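Local coordinates for virulent strain associated lipoprotein (Borreliella spielmanii A14S, PDB 6FZZ) that is an outer surface lipoprotein of the PFam54 family, here its C-terminal helical part, and may bind glutathione, as its Lyme disease relative BBE31 does, at residues 24-29 against 124-129; 51-56 against 78-83; 89-94 against 161-166; 97-102 against 106-111; 174-177 against 182-185. All blocks are in the same frame, centred on the assembly; numbering follows the deposited sequence.

Contact 1: 24-29 against 124-129; sequences NLIEKA and IHLYPK
The ring of Tyr-127 is met at its edge by Ile-26, whose CG2 lies near the ring plane and 4.2 Å from Tyr-127 CD1. A water also sits in that plane at the phenol end, 3.3 Å from Tyr-127 OH, and donates a hydrogen to Glu-27 OE1. Glu-27 CG approaches the same ring obliquely, 4.4 Å from Tyr-127 CE1, while Lys-130 makes a cation-pi contact with it. A second flat group, the imidazole of His-125, has Lys-129 NZ above one face, toward the rim of the ring; that ammonium is held by a 2.8 Å bond to His-125 O, in the carbonyl plane and on a lone pair. The contact joins helix 15-41, predicted to form a coiled coil, to the last part of helix 105-126 and the 3-10 segment about it in this all-helical fold. Ile-26 reaches both Leu-126 and Tyr-127: with CG2 anti to the backbone N it lies 3.9 Å from Tyr-127 CA, and its other branch sends CD1 to Leu-126 CB at 4.1 Å. The side chains of Ile-26 and Leu-126 cross at about a right angle, and Phe-148 of helix 138-170 and Ile-208 of helix 180-209 pack on Leu-126.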
# COMPACT_ATOMS: atom_id res chain seq x y z
N ASN A 24 16.37 -10.77 7.53
CA ASN A 24 15.85 -11.20 6.24
C ASN A 24 14.57 -10.45 5.86
O ASN A 24 14.41 -10.02 4.71
CB ASN A 24 15.58 -12.72 6.25
CG ASN A 24 16.82 -13.49 5.88
OD1 ASN A 24 17.31 -13.38 4.75
ND2 ASN A 24 17.40 -14.18 6.83
N LEU A 25 13.64 -10.36 6.78
CA LEU A 25 12.37 -9.62 6.49
C LEU A 25 12.60 -8.13 6.11
O LEU A 25 12.02 -7.60 5.16
CB LEU A 25 11.48 -9.68 7.73
CG LEU A 25 10.74 -10.99 7.96
CD1 LEU A 25 10.26 -11.12 9.42
CD2 LEU A 25 9.56 -11.02 6.98
N ILE A 26 13.43 -7.48 6.92
CA ILE A 26 13.73 -6.06 6.80
C ILE A 26 14.51 -5.83 5.52
O ILE A 26 14.17 -4.93 4.71
CB ILE A 26 14.47 -5.53 8.03
CG1 ILE A 26 13.53 -5.61 9.24
CG2 ILE A 26 15.04 -4.17 7.76
CD1 ILE A 26 14.26 -5.43 10.55
N GLU A 27 15.51 -6.68 5.26
CA GLU A 27 16.29 -6.49 4.05
C GLU A 27 15.46 -6.76 2.84
O GLU A 27 15.57 -6.06 1.84
CB GLU A 27 17.67 -7.24 4.11
CG GLU A 27 18.51 -6.74 5.31
CD GLU A 27 19.99 -7.16 5.29
OE1 GLU A 27 20.55 -7.19 4.17
OE2 GLU A 27 20.61 -7.44 6.38
N LYS A 28 14.57 -7.74 2.88
CA LYS A 28 13.77 -8.04 1.73
C LYS A 28 12.67 -6.96 1.45
O LYS A 28 12.34 -6.62 0.28
CB LYS A 28 13.12 -9.41 1.95
CG LYS A 28 11.85 -9.72 1.15
CD LYS A 28 12.10 -9.89 -0.35
CE LYS A 28 10.88 -10.51 -0.99
NZ LYS A 28 10.89 -10.38 -2.47
N ALA A 29 12.12 -6.41 2.52
CA ALA A 29 11.14 -5.30 2.41
C ALA A 29 11.79 -4.04 1.78
O ALA A 29 11.14 -3.32 0.95
CB ALA A 29 10.58 -4.95 3.78
N ILE A 124 11.73 2.26 6.50
CA ILE A 124 12.83 3.23 6.63
C ILE A 124 13.27 3.46 8.06
O ILE A 124 14.42 3.79 8.31
CB ILE A 124 12.57 4.56 5.90
CG1 ILE A 124 11.42 5.33 6.50
CG2 ILE A 124 12.22 4.28 4.44
CD1 ILE A 124 10.98 6.46 5.60
N HIS A 125 12.36 3.23 9.00
CA HIS A 125 12.73 3.26 10.37
C HIS A 125 13.65 2.13 10.80
O HIS A 125 14.60 2.31 11.62
CB HIS A 125 11.48 3.16 11.20
CG HIS A 125 11.75 3.20 12.63
ND1 HIS A 125 12.14 4.36 13.27
CD2 HIS A 125 11.66 2.25 13.58
CE1 HIS A 125 12.35 4.11 14.55
NE2 HIS A 125 12.01 2.85 14.77
N LEU A 126 13.34 0.93 10.34
CA LEU A 126 14.06 -0.26 10.81
C LEU A 126 15.39 -0.50 10.08
O LEU A 126 16.37 -1.01 10.70
CB LEU A 126 13.14 -1.50 10.68
CG LEU A 126 11.95 -1.61 11.62
CD1 LEU A 126 11.11 -2.85 11.30
CD2 LEU A 126 12.39 -1.74 13.06
N TYR A 127 15.41 -0.22 8.79
CA TYR A 127 16.51 -0.53 7.91
C TYR A 127 17.87 -0.01 8.44
O TYR A 127 18.83 -0.84 8.60
CB TYR A 127 16.21 -0.25 6.44
CG TYR A 127 17.36 -0.71 5.54
CD1 TYR A 127 17.49 -2.05 5.14
CD2 TYR A 127 18.37 0.19 5.15
CE1 TYR A 127 18.57 -2.48 4.36
CE2 TYR A 127 19.46 -0.24 4.36
CZ TYR A 127 19.54 -1.58 3.95
OH TYR A 127 20.65 -2.02 3.25
N PRO A 128 17.93 1.27 8.86
CA PRO A 128 19.21 1.85 9.34
C PRO A 128 19.62 1.28 10.61
O PRO A 128 20.78 1.41 11.00
CB PRO A 128 18.91 3.35 9.47
CG PRO A 128 17.70 3.58 8.62
CD PRO A 128 16.90 2.32 8.64
N LYS A 129 18.68 0.68 11.33
CA LYS A 129 18.96 0.11 12.61
C LYS A 129 19.17 -1.42 12.67
O LYS A 129 19.29 -2.00 13.76
CB LYS A 129 17.79 0.42 13.58
CG LYS A 129 17.42 1.91 13.64
CD LYS A 129 16.15 2.05 14.45
CE LYS A 129 15.79 3.52 14.70
NZ LYS A 129 15.49 4.22 13.42
O HOH W 1 19.84 -5.06 2.39

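Contact 2: 51-56 against 78-83; sequences LAFKSL and KLTYGI
Phe-53 carries its ring anti to its own carbonyl carbon (chi1 -68°), which extends it straight at helix 71-83 from the 3-10 turn 51-54, in the connection between helix 15-41 and that helix. Thr-80 answers from the opposite direction: its chi1 of -59° sets OG1 beside the backbone N and CG2 beside the carbonyl carbon, so both branches straddle the incoming ring end. Phe-53 CE1 lies 3.5 Å from Thr-80 OG1, and Phe-53 CZ lies 3.7 Å from Thr-80 CG2. Thr-80 CB stands in the ring plane, so the phenyl group meets the threonine with its edge.

One helix position further on, Tyr-81 approaches at CE2, on the far flank of the ring from CE1. Its CB does not point at the 3-10 turn, but the long side chain brings OH to 3.7 Å from Phe-53 CE2, and Tyr-81 CE1 comes within 4.2 Å of the same carbon. The side chains cross at a slant. The backbones stay well apart, with 9.6 Å between Phe-53 CA and Thr-80 CA, and the phenylalanine bridges that interval.

Gln-47, Val-66 and Arg-77 also touch Phe-53, while the ring of Tyr-48 meets that of Tyr-81 edge-to-face. Both hydroxyls near the phenyl ring have polar partners: Thr-80 OG1 bonds to Tyr-76 O within its helix, and Tyr-81 OH to Glu-43 OE1. The chemistry is therefore that of an apolar ring buried against two hydroxyls, which each have a hydrogen bond elsewhere, with van der Waals packing holding the loop to the helix.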
# COMPACT_ATOMS: atom_id res chain seq x y z
N LEU A 51 -5.41 7.20 -14.41
CA LEU A 51 -6.02 8.52 -14.59
C LEU A 51 -6.57 9.02 -13.25
O LEU A 51 -6.78 10.24 -13.09
CB LEU A 51 -7.14 8.48 -15.62
CG LEU A 51 -6.84 8.45 -17.15
CD1 LEU A 51 -8.17 8.55 -17.91
CD2 LEU A 51 -5.93 9.57 -17.64
N ALA A 52 -6.78 8.09 -12.31
CA ALA A 52 -7.23 8.40 -10.96
C ALA A 52 -6.40 9.46 -10.26
O ALA A 52 -6.94 10.28 -9.44
CB ALA A 52 -7.31 7.12 -10.16
N PHE A 53 -5.09 9.48 -10.57
CA PHE A 53 -4.20 10.49 -10.00
C PHE A 53 -4.69 11.92 -10.25
O PHE A 53 -4.54 12.80 -9.39
CB PHE A 53 -2.77 10.32 -10.52
CG PHE A 53 -2.09 9.06 -10.05
CD1 PHE A 53 -2.30 8.54 -8.76
CD2 PHE A 53 -1.16 8.45 -10.87
CE1 PHE A 53 -1.65 7.40 -8.33
CE2 PHE A 53 -0.47 7.32 -10.44
CZ PHE A 53 -0.71 6.79 -9.18
N LYS A 54 -5.27 12.13 -11.42
CA LYS A 54 -5.71 13.49 -11.81
C LYS A 54 -6.94 13.91 -11.03
O LYS A 54 -7.22 15.08 -10.98
CB LYS A 54 -6.01 13.59 -13.30
CG LYS A 54 -4.78 13.49 -14.14
CD LYS A 54 -5.13 13.42 -15.61
CE LYS A 54 -3.90 13.11 -16.45
NZ LYS A 54 -4.22 13.23 -17.90
N SER A 55 -7.63 13.00 -10.37
CA SER A 55 -8.79 13.38 -9.63
C SER A 55 -8.57 13.39 -8.10
O SER A 55 -9.50 13.49 -7.31
CB SER A 55 -9.98 12.50 -10.08
OG SER A 55 -10.16 11.55 -9.10
N LEU A 56 -7.31 13.31 -7.70
CA LEU A 56 -6.91 13.42 -6.30
C LEU A 56 -6.19 14.77 -6.16
O LEU A 56 -5.08 14.97 -6.66
CB LEU A 56 -5.96 12.27 -5.98
CG LEU A 56 -6.59 10.84 -5.86
CD1 LEU A 56 -5.47 9.80 -5.89
CD2 LEU A 56 -7.40 10.72 -4.58
N LYS A 78 4.39 6.74 -5.84
CA LYS A 78 5.27 5.66 -5.45
C LYS A 78 4.57 4.70 -4.47
O LYS A 78 4.68 3.52 -4.64
CB LYS A 78 6.54 6.24 -4.81
CG LYS A 78 7.56 5.25 -4.32
CD LYS A 78 8.68 5.88 -3.47
CE LYS A 78 8.26 6.04 -2.01
NZ LYS A 78 7.92 4.75 -1.33
N LEU A 79 3.84 5.23 -3.48
CA LEU A 79 3.12 4.36 -2.52
C LEU A 79 2.01 3.62 -3.26
O LEU A 79 1.67 2.46 -2.91
CB LEU A 79 2.58 5.17 -1.38
CG LEU A 79 3.67 5.78 -0.45
CD1 LEU A 79 3.07 6.73 0.56
CD2 LEU A 79 4.46 4.70 0.34
N THR A 80 1.44 4.26 -4.28
CA THR A 80 0.44 3.62 -5.15
C THR A 80 1.00 2.39 -5.90
O THR A 80 0.39 1.33 -5.92
CB THR A 80 -0.21 4.64 -6.13
OG1 THR A 80 -0.86 5.70 -5.41
CG2 THR A 80 -1.28 3.93 -6.97
N TYR A 81 2.18 2.56 -6.51
CA TYR A 81 2.88 1.49 -7.22
C TYR A 81 3.21 0.34 -6.22
O TYR A 81 3.21 -0.85 -6.58
CB TYR A 81 4.15 2.04 -7.87
CG TYR A 81 3.86 3.20 -8.82
CD1 TYR A 81 2.68 3.21 -9.57
CD2 TYR A 81 4.77 4.23 -9.02
CE1 TYR A 81 2.41 4.24 -10.42
CE2 TYR A 81 4.50 5.27 -9.90
CZ TYR A 81 3.32 5.27 -10.59
OH TYR A 81 2.95 6.24 -11.50
N GLY A 82 3.47 0.71 -4.98
CA GLY A 82 3.73 -0.28 -3.94
C GLY A 82 2.52 -1.16 -3.59
O GLY A 82 2.64 -2.37 -3.54
N ILE A 83 1.38 -0.54 -3.32
CA ILE A 83 0.19 -1.24 -2.89
C ILE A 83 -0.43 -1.97 -4.07
O ILE A 83 -1.01 -3.07 -3.91
CB ILE A 83 -0.84 -0.30 -2.18
CG1 ILE A 83 -1.94 -1.13 -1.48
CG2 ILE A 83 -1.54 0.65 -3.13
CD1 ILE A 83 -1.46 -1.90 -0.28

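Contact 3: 89-94 against 161-166; sequences ADELKR and TFKQLL
Glu-91 and Lys-163 form a salt bridge across the contact, NZ to OE2 at 3.1 Å. The ammonium reaches OE2 on its syn side, 16° out of the carboxylate plane. Each partner has a second bond: Lys-163 NZ also donates to Asp-86 O, and Glu-91 OE1 accepts from the backbone N of Asn-88, so both carboxylate oxygens are engaged and the lysine is shared between a charge and a carbonyl. Bends at chi2 and chi3 turn the lysine chain toward helix 89-102, whereas Glu-91 stays extended beyond CG.

Apolar packing lies next to this pair. Leu-166 splits its methyls between two residues, CD1 resting 3.8 Å from Glu-91 CB and CD2 3.8 Å from Arg-94 CG. Only the aliphatic base of Arg-94 takes part; its curled chain leads the guanidinium away, where NH2 makes a salt bridge with Glu-97. Leu-166 is buried and touches Ile-98 as well.

The short segments of helices 89-102 and 138-170 cross at 83°, their axes 10.9 Å apart at closest approach. This is a nearly perpendicular helix crossing in an all-helical bundle, with Leu-166 packed between the two helices and a salt bridge beside it.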
# COMPACT_ATOMS: atom_id res chain seq x y z
N ALA A 89 0.93 -2.89 -16.14
CA ALA A 89 0.43 -1.62 -16.71
C ALA A 89 -1.05 -1.72 -17.13
O ALA A 89 -1.81 -0.80 -16.84
CB ALA A 89 1.31 -1.13 -17.86
N ASP A 90 -1.45 -2.85 -17.72
CA ASP A 90 -2.83 -3.11 -18.14
C ASP A 90 -3.81 -3.26 -16.94
O ASP A 90 -4.93 -2.78 -16.99
CB ASP A 90 -2.87 -4.37 -18.97
CG ASP A 90 -4.27 -4.86 -19.23
OD1 ASP A 90 -4.94 -4.27 -20.11
OD2 ASP A 90 -4.70 -5.84 -18.54
N GLU A 91 -3.39 -3.99 -15.91
CA GLU A 91 -4.17 -4.13 -14.70
C GLU A 91 -4.25 -2.83 -13.94
O GLU A 91 -5.32 -2.49 -13.42
CB GLU A 91 -3.58 -5.20 -13.81
CG GLU A 91 -3.78 -6.61 -14.34
CD GLU A 91 -2.98 -7.57 -13.52
OE1 GLU A 91 -1.73 -7.36 -13.44
OE2 GLU A 91 -3.59 -8.46 -12.88
N LEU A 92 -3.13 -2.09 -13.89
CA LEU A 92 -3.12 -0.75 -13.30
C LEU A 92 -4.16 0.17 -13.93
O LEU A 92 -4.91 0.87 -13.23
CB LEU A 92 -1.72 -0.10 -13.40
CG LEU A 92 -0.62 -0.72 -12.55
CD1 LEU A 92 0.75 -0.11 -12.82
CD2 LEU A 92 -0.93 -0.60 -11.08
N LYS A 93 -4.21 0.20 -15.27
CA LYS A 93 -5.11 1.12 -15.96
C LYS A 93 -6.55 0.64 -15.70
O LYS A 93 -7.44 1.42 -15.48
CB LYS A 93 -4.80 1.15 -17.49
CG LYS A 93 -5.91 1.85 -18.29
CD LYS A 93 -5.97 1.47 -19.77
CE LYS A 93 -4.60 1.43 -20.43
NZ LYS A 93 -4.71 1.46 -21.92
N ARG A 94 -6.77 -0.65 -15.75
CA ARG A 94 -8.10 -1.19 -15.53
C ARG A 94 -8.57 -0.95 -14.10
O ARG A 94 -9.70 -0.61 -13.89
CB ARG A 94 -8.12 -2.67 -15.87
CG ARG A 94 -9.38 -3.43 -15.53
CD ARG A 94 -10.70 -2.80 -15.94
NE ARG A 94 -10.81 -2.51 -17.37
CZ ARG A 94 -11.91 -2.02 -17.95
NH1 ARG A 94 -13.00 -1.77 -17.22
NH2 ARG A 94 -11.93 -1.79 -19.25
N THR A 161 -7.22 -8.19 -2.28
CA THR A 161 -8.58 -7.67 -2.47
C THR A 161 -8.67 -6.95 -3.81
O THR A 161 -9.63 -7.13 -4.52
CB THR A 161 -8.97 -6.75 -1.28
OG1 THR A 161 -8.88 -7.54 -0.08
CG2 THR A 161 -10.42 -6.19 -1.41
N PHE A 162 -7.67 -6.15 -4.14
CA PHE A 162 -7.66 -5.39 -5.41
C PHE A 162 -7.50 -6.31 -6.63
O PHE A 162 -8.15 -6.10 -7.67
CB PHE A 162 -6.58 -4.37 -5.39
CG PHE A 162 -6.83 -3.22 -4.45
CD1 PHE A 162 -8.10 -2.93 -3.94
CD2 PHE A 162 -5.77 -2.42 -4.11
CE1 PHE A 162 -8.29 -1.80 -3.11
CE2 PHE A 162 -5.93 -1.33 -3.28
CZ PHE A 162 -7.20 -1.02 -2.77
N LYS A 163 -6.67 -7.35 -6.49
CA LYS A 163 -6.56 -8.35 -7.59
C LYS A 163 -7.85 -9.09 -7.84
O LYS A 163 -8.27 -9.24 -8.99
CB LYS A 163 -5.40 -9.30 -7.35
CG LYS A 163 -4.06 -8.56 -7.34
CD LYS A 163 -3.51 -8.44 -8.75
CE LYS A 163 -3.24 -9.82 -9.34
NZ LYS A 163 -2.22 -9.71 -10.41
N GLN A 164 -8.54 -9.51 -6.78
CA GLN A 164 -9.85 -10.12 -6.93
C GLN A 164 -10.90 -9.17 -7.55
O GLN A 164 -11.72 -9.57 -8.37
CB GLN A 164 -10.34 -10.61 -5.57
CG GLN A 164 -11.66 -11.35 -5.59
CD GLN A 164 -11.49 -12.73 -6.25
OE1 GLN A 164 -10.55 -13.47 -5.92
NE2 GLN A 164 -12.35 -13.06 -7.19
N LEU A 165 -10.90 -7.91 -7.16
CA LEU A 165 -11.79 -6.96 -7.80
C LEU A 165 -11.62 -7.04 -9.28
O LEU A 165 -12.63 -7.02 -10.04
CB LEU A 165 -11.54 -5.53 -7.31
CG LEU A 165 -12.38 -4.45 -8.01
CD1 LEU A 165 -13.87 -4.66 -7.85
CD2 LEU A 165 -11.95 -3.03 -7.55
N LEU A 166 -10.38 -7.01 -9.75
CA LEU A 166 -10.17 -7.05 -11.22
C LEU A 166 -10.78 -8.32 -11.85
O LEU A 166 -11.37 -8.27 -12.91
CB LEU A 166 -8.69 -7.01 -11.59
CG LEU A 166 -7.99 -5.72 -11.23
CD1 LEU A 166 -6.53 -5.94 -11.54
CD2 LEU A 166 -8.58 -4.59 -12.05

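Contact 4: 97-102 against 106-111; sequences EIIILA and EDIFNT
Ile-99 is the residue of 97-102 that meets 106-111, through its CG2 and CD1 methyls. Earlier in the segment, Ile-98 packs on Tyr-169 of helix 138-170. At Ile-99 the side chain faces the second helix. CG2, anti to the backbone N (chi1 -51° for the CG1 branch), presses on Ile-108, 3.9 Å from its CB, and also reaches the ring of Phe-109, 4.0 Å from Phe-109 CE1. It comes to that ring at the edge, near the plane. The second branch folds round to bring CD1 4.0 Å from Ile-108 CG1 and 4.1 Å from Ile-108 CG2, so one isoleucine grips the other with two methyls while their side chains cross at a slant. After it, Ile-100 packs on Leu-51, Leu-101 touches Tyr-169, and Ala-102 gives its carbonyl to Lys-184 NZ while its methyl meets Val-187 of helix 180-209.

All three residues that touch across the contact are buried, and the union is purely apolar.

The two helices are consecutive, separated by a very short connection, and Ile-99 with Ile-108 closes the inside of the corner between them. Helix 138-170 packs on it through Leu-165 against Ile-99, and helix 180-209 through Val-191 against Ile-108. Phe-109 also touches Tyr-76 and Thr-80 of helix 71-83 and Ala-52 and Leu-56 in the loop before it.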
# COMPACT_ATOMS: atom_id res chain seq x y z
N GLU A 97 -9.69 2.66 -13.98
CA GLU A 97 -10.97 2.71 -14.67
C GLU A 97 -12.13 2.24 -13.79
O GLU A 97 -13.16 2.97 -13.69
CB GLU A 97 -10.92 1.88 -15.98
CG GLU A 97 -9.94 2.50 -16.96
CD GLU A 97 -9.75 1.66 -18.24
OE1 GLU A 97 -10.16 0.47 -18.24
OE2 GLU A 97 -9.16 2.17 -19.22
N ILE A 98 -11.96 1.10 -13.09
CA ILE A 98 -13.03 0.54 -12.27
C ILE A 98 -13.36 1.45 -11.08
O ILE A 98 -14.51 1.70 -10.81
CB ILE A 98 -12.68 -0.85 -11.70
CG1 ILE A 98 -12.64 -1.89 -12.80
CG2 ILE A 98 -13.69 -1.32 -10.68
CD1 ILE A 98 -11.82 -3.08 -12.36
N ILE A 99 -12.33 1.95 -10.39
CA ILE A 99 -12.56 2.87 -9.29
C ILE A 99 -13.20 4.24 -9.70
O ILE A 99 -14.08 4.75 -9.02
CB ILE A 99 -11.25 3.08 -8.49
CG1 ILE A 99 -10.66 1.71 -8.11
CG2 ILE A 99 -11.49 3.96 -7.27
CD1 ILE A 99 -11.56 0.82 -7.22
N ILE A 100 -12.74 4.82 -10.81
CA ILE A 100 -13.39 5.98 -11.42
C ILE A 100 -14.85 5.72 -11.76
O ILE A 100 -15.72 6.53 -11.40
CB ILE A 100 -12.62 6.44 -12.67
CG1 ILE A 100 -11.26 7.03 -12.26
CG2 ILE A 100 -13.44 7.42 -13.52
CD1 ILE A 100 -10.30 7.20 -13.44
N LEU A 101 -15.12 4.61 -12.40
CA LEU A 101 -16.52 4.22 -12.68
C LEU A 101 -17.38 4.08 -11.44
O LEU A 101 -18.53 4.47 -11.45
CB LEU A 101 -16.56 2.94 -13.46
CG LEU A 101 -16.20 3.15 -14.90
CD1 LEU A 101 -16.01 1.78 -15.56
CD2 LEU A 101 -17.27 4.00 -15.61
N ALA A 102 -16.83 3.53 -10.36
CA ALA A 102 -17.51 3.49 -9.05
C ALA A 102 -17.60 4.85 -8.38
O ALA A 102 -18.30 4.98 -7.37
CB ALA A 102 -16.79 2.51 -8.10
N GLU A 106 -11.13 8.86 -4.16
CA GLU A 106 -10.60 9.36 -2.89
C GLU A 106 -10.52 8.36 -1.80
O GLU A 106 -9.46 8.21 -1.17
CB GLU A 106 -11.39 10.58 -2.41
CG GLU A 106 -11.12 11.79 -3.29
CD GLU A 106 -11.86 13.04 -2.78
OE1 GLU A 106 -12.57 12.97 -1.72
OE2 GLU A 106 -11.71 14.10 -3.43
N ASP A 107 -11.60 7.63 -1.55
CA ASP A 107 -11.66 6.77 -0.39
C ASP A 107 -10.81 5.50 -0.64
O ASP A 107 -10.22 4.98 0.28
CB ASP A 107 -13.12 6.35 -0.07
CG ASP A 107 -13.88 7.44 0.72
OD1 ASP A 107 -13.36 8.55 0.83
OD2 ASP A 107 -14.99 7.22 1.23
N ILE A 108 -10.83 4.98 -1.87
CA ILE A 108 -9.98 3.80 -2.19
C ILE A 108 -8.49 4.19 -2.15
O ILE A 108 -7.66 3.46 -1.53
CB ILE A 108 -10.32 3.25 -3.61
CG1 ILE A 108 -11.65 2.55 -3.60
CG2 ILE A 108 -9.23 2.32 -4.14
CD1 ILE A 108 -11.67 1.17 -2.93
N PHE A 109 -8.12 5.27 -2.85
CA PHE A 109 -6.71 5.59 -3.02
C PHE A 109 -6.13 6.17 -1.73
O PHE A 109 -5.07 5.73 -1.26
CB PHE A 109 -6.42 6.49 -4.24
CG PHE A 109 -6.38 5.73 -5.55
CD1 PHE A 109 -7.57 5.43 -6.24
CD2 PHE A 109 -5.18 5.31 -6.07
CE1 PHE A 109 -7.53 4.71 -7.42
CE2 PHE A 109 -5.14 4.61 -7.27
CZ PHE A 109 -6.32 4.29 -7.91
N ASN A 110 -6.83 7.09 -1.09
CA ASN A 110 -6.24 7.69 0.12
C ASN A 110 -6.04 6.64 1.24
O ASN A 110 -5.06 6.70 2.02
CB ASN A 110 -7.08 8.87 0.64
CG ASN A 110 -6.99 10.11 -0.25
OD1 ASN A 110 -6.07 10.30 -1.07
ND2 ASN A 110 -7.96 11.02 -0.04
N THR A 111 -7.00 5.74 1.35
CA THR A 111 -6.98 4.74 2.38
C THR A 111 -5.82 3.76 2.13
O THR A 111 -5.07 3.48 3.07
CB THR A 111 -8.35 4.00 2.57
OG1 THR A 111 -9.37 4.94 2.82
CG2 THR A 111 -8.31 3.11 3.79

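Contact 5: 174-177 against 182-185; sequences NSIK and KLKL
Apolar packing comes first: Ile-176 packs on Leu-183, the two CA atoms 4.2 Å apart. Leu-183 CD1 is 4.0 Å from Ile-176 CB, and the two side chains cross at about a right angle. Ile-176 holds CG1 between its backbone N and carbonyl carbon (chi1 63°), which leaves CG2 anti to the carbonyl carbon; that methyl lies 3.8 Å from Lys-182 O. Both residues are buried. Leu-165 and Asp-168 of helix 138-170 touch Ile-176, while Tyr-169 and, from helix 89-102, Ile-98 and Ala-102 touch Leu-183.

Contacts between carbon and backbone oxygen form a second group. Ile-176 O sits 3.3 Å from Leu-183 CB. The aliphatic chain of Lys-182 runs past the carbonyl of Asn-174, its CE unusually close at 3.1 Å from Asn-174 O.

The end of the lysine chain, bent at chi2, chi3 and chi4, passes over the loop beside Ser-175, with Lys-182 CE 3.6 Å from Ser-175 OG; this is contact, not a hydrogen bond. The ammonium itself has a long, weak ion pair with Asp-179 close by in sequence. At this end the contact is exposed, in contrast to the buried isoleucine and leucine.

Asn-174 and Ser-175 both have positive phi (62° and 66°), both in the left-handed helical region. The chain leaves helix 138-170 and enters helix 180-209 through a loop between consecutive helices that folds back on the first turn of the second, with Ile-176 packed on Leu-183, at the start of a predicted coiled coil.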
# COMPACT_ATOMS: atom_id res chain seq x y z
N ASN A 174 -21.72 -10.86 -9.49
CA ASN A 174 -22.72 -10.10 -8.79
C ASN A 174 -23.17 -8.88 -9.59
O ASN A 174 -23.69 -7.91 -9.03
CB ASN A 174 -22.21 -9.71 -7.38
CG ASN A 174 -22.33 -10.86 -6.38
OD1 ASN A 174 -23.43 -11.17 -5.94
ND2 ASN A 174 -21.21 -11.50 -6.02
N SER A 175 -23.01 -8.96 -10.92
CA SER A 175 -23.45 -7.91 -11.86
C SER A 175 -22.69 -6.61 -11.71
O SER A 175 -23.20 -5.56 -12.11
CB SER A 175 -24.97 -7.61 -11.75
OG SER A 175 -25.74 -8.77 -11.51
N ILE A 176 -21.47 -6.65 -11.17
CA ILE A 176 -20.79 -5.36 -10.90
C ILE A 176 -20.29 -4.66 -12.17
O ILE A 176 -19.98 -3.45 -12.13
CB ILE A 176 -19.63 -5.50 -9.87
CG1 ILE A 176 -18.53 -6.41 -10.39
CG2 ILE A 176 -20.17 -5.97 -8.52
CD1 ILE A 176 -17.25 -6.29 -9.57
N LYS A 177 -20.13 -5.43 -13.26
CA LYS A 177 -19.80 -4.87 -14.58
C LYS A 177 -21.03 -4.43 -15.35
O LYS A 177 -21.02 -3.39 -15.99
CB LYS A 177 -19.06 -5.87 -15.45
CG LYS A 177 -18.55 -5.27 -16.76
CD LYS A 177 -17.83 -6.32 -17.60
CE LYS A 177 -17.70 -5.86 -19.05
NZ LYS A 177 -18.04 -6.95 -20.01
N LYS A 182 -24.47 -1.86 -8.33
CA LYS A 182 -23.83 -3.01 -7.73
C LYS A 182 -22.31 -2.81 -7.58
O LYS A 182 -21.75 -3.18 -6.56
CB LYS A 182 -24.09 -4.28 -8.55
CG LYS A 182 -25.57 -4.67 -8.67
CD LYS A 182 -25.93 -5.84 -7.76
CE LYS A 182 -26.64 -6.96 -8.51
NZ LYS A 182 -27.97 -6.60 -9.08
N LEU A 183 -21.64 -2.31 -8.62
CA LEU A 183 -20.22 -1.94 -8.46
C LEU A 183 -20.01 -1.01 -7.27
O LEU A 183 -19.09 -1.19 -6.48
CB LEU A 183 -19.68 -1.26 -9.71
CG LEU A 183 -18.17 -0.95 -9.69
CD1 LEU A 183 -17.34 -2.20 -9.59
CD2 LEU A 183 -17.84 -0.16 -10.95
N LYS A 184 -20.77 0.08 -7.26
CA LYS A 184 -20.69 1.05 -6.21
C LYS A 184 -20.85 0.47 -4.82
O LYS A 184 -20.04 0.75 -3.91
CB LYS A 184 -21.78 2.09 -6.44
CG LYS A 184 -21.88 3.15 -5.34
CD LYS A 184 -20.66 4.05 -5.35
CE LYS A 184 -21.03 5.53 -5.36
NZ LYS A 184 -19.77 6.34 -5.43
N LEU A 185 -21.91 -0.30 -4.61
CA LEU A 185 -22.07 -1.00 -3.33
C LEU A 185 -20.88 -1.90 -2.97
O LEU A 185 -20.40 -1.90 -1.83
CB LEU A 185 -23.33 -1.88 -3.32
CG LEU A 185 -24.62 -1.12 -3.10
CD1 LEU A 185 -25.84 -1.93 -3.57
CD2 LEU A 185 -24.71 -0.80 -1.60

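Contacts 3, 4 and 5 cluster, contact 2 adjoins contact 4, and contact 1 lies across the chain's centre from all of them, its own centre about 40 Å from that of contact 5. Contact 4 is the hub: Phe-109 CE1 lies 3.7 Å from Ala-52 CB of contact 2, Ile-98 CD1 3.6 Å from Leu-166 CD2 of contact 3, and Ala-102 O 2.8 Å from Lys-184 NZ of contact 5, probably a hydrogen bond. Contacts 1 and 4 share helix 105-126, which links the two regions. A tetraethylene glycol, probably from the crystallisation liquor, bonds to Asn-110 of contact 4 and lies about 6 Å from the Tyr-81 side chain of contact 2.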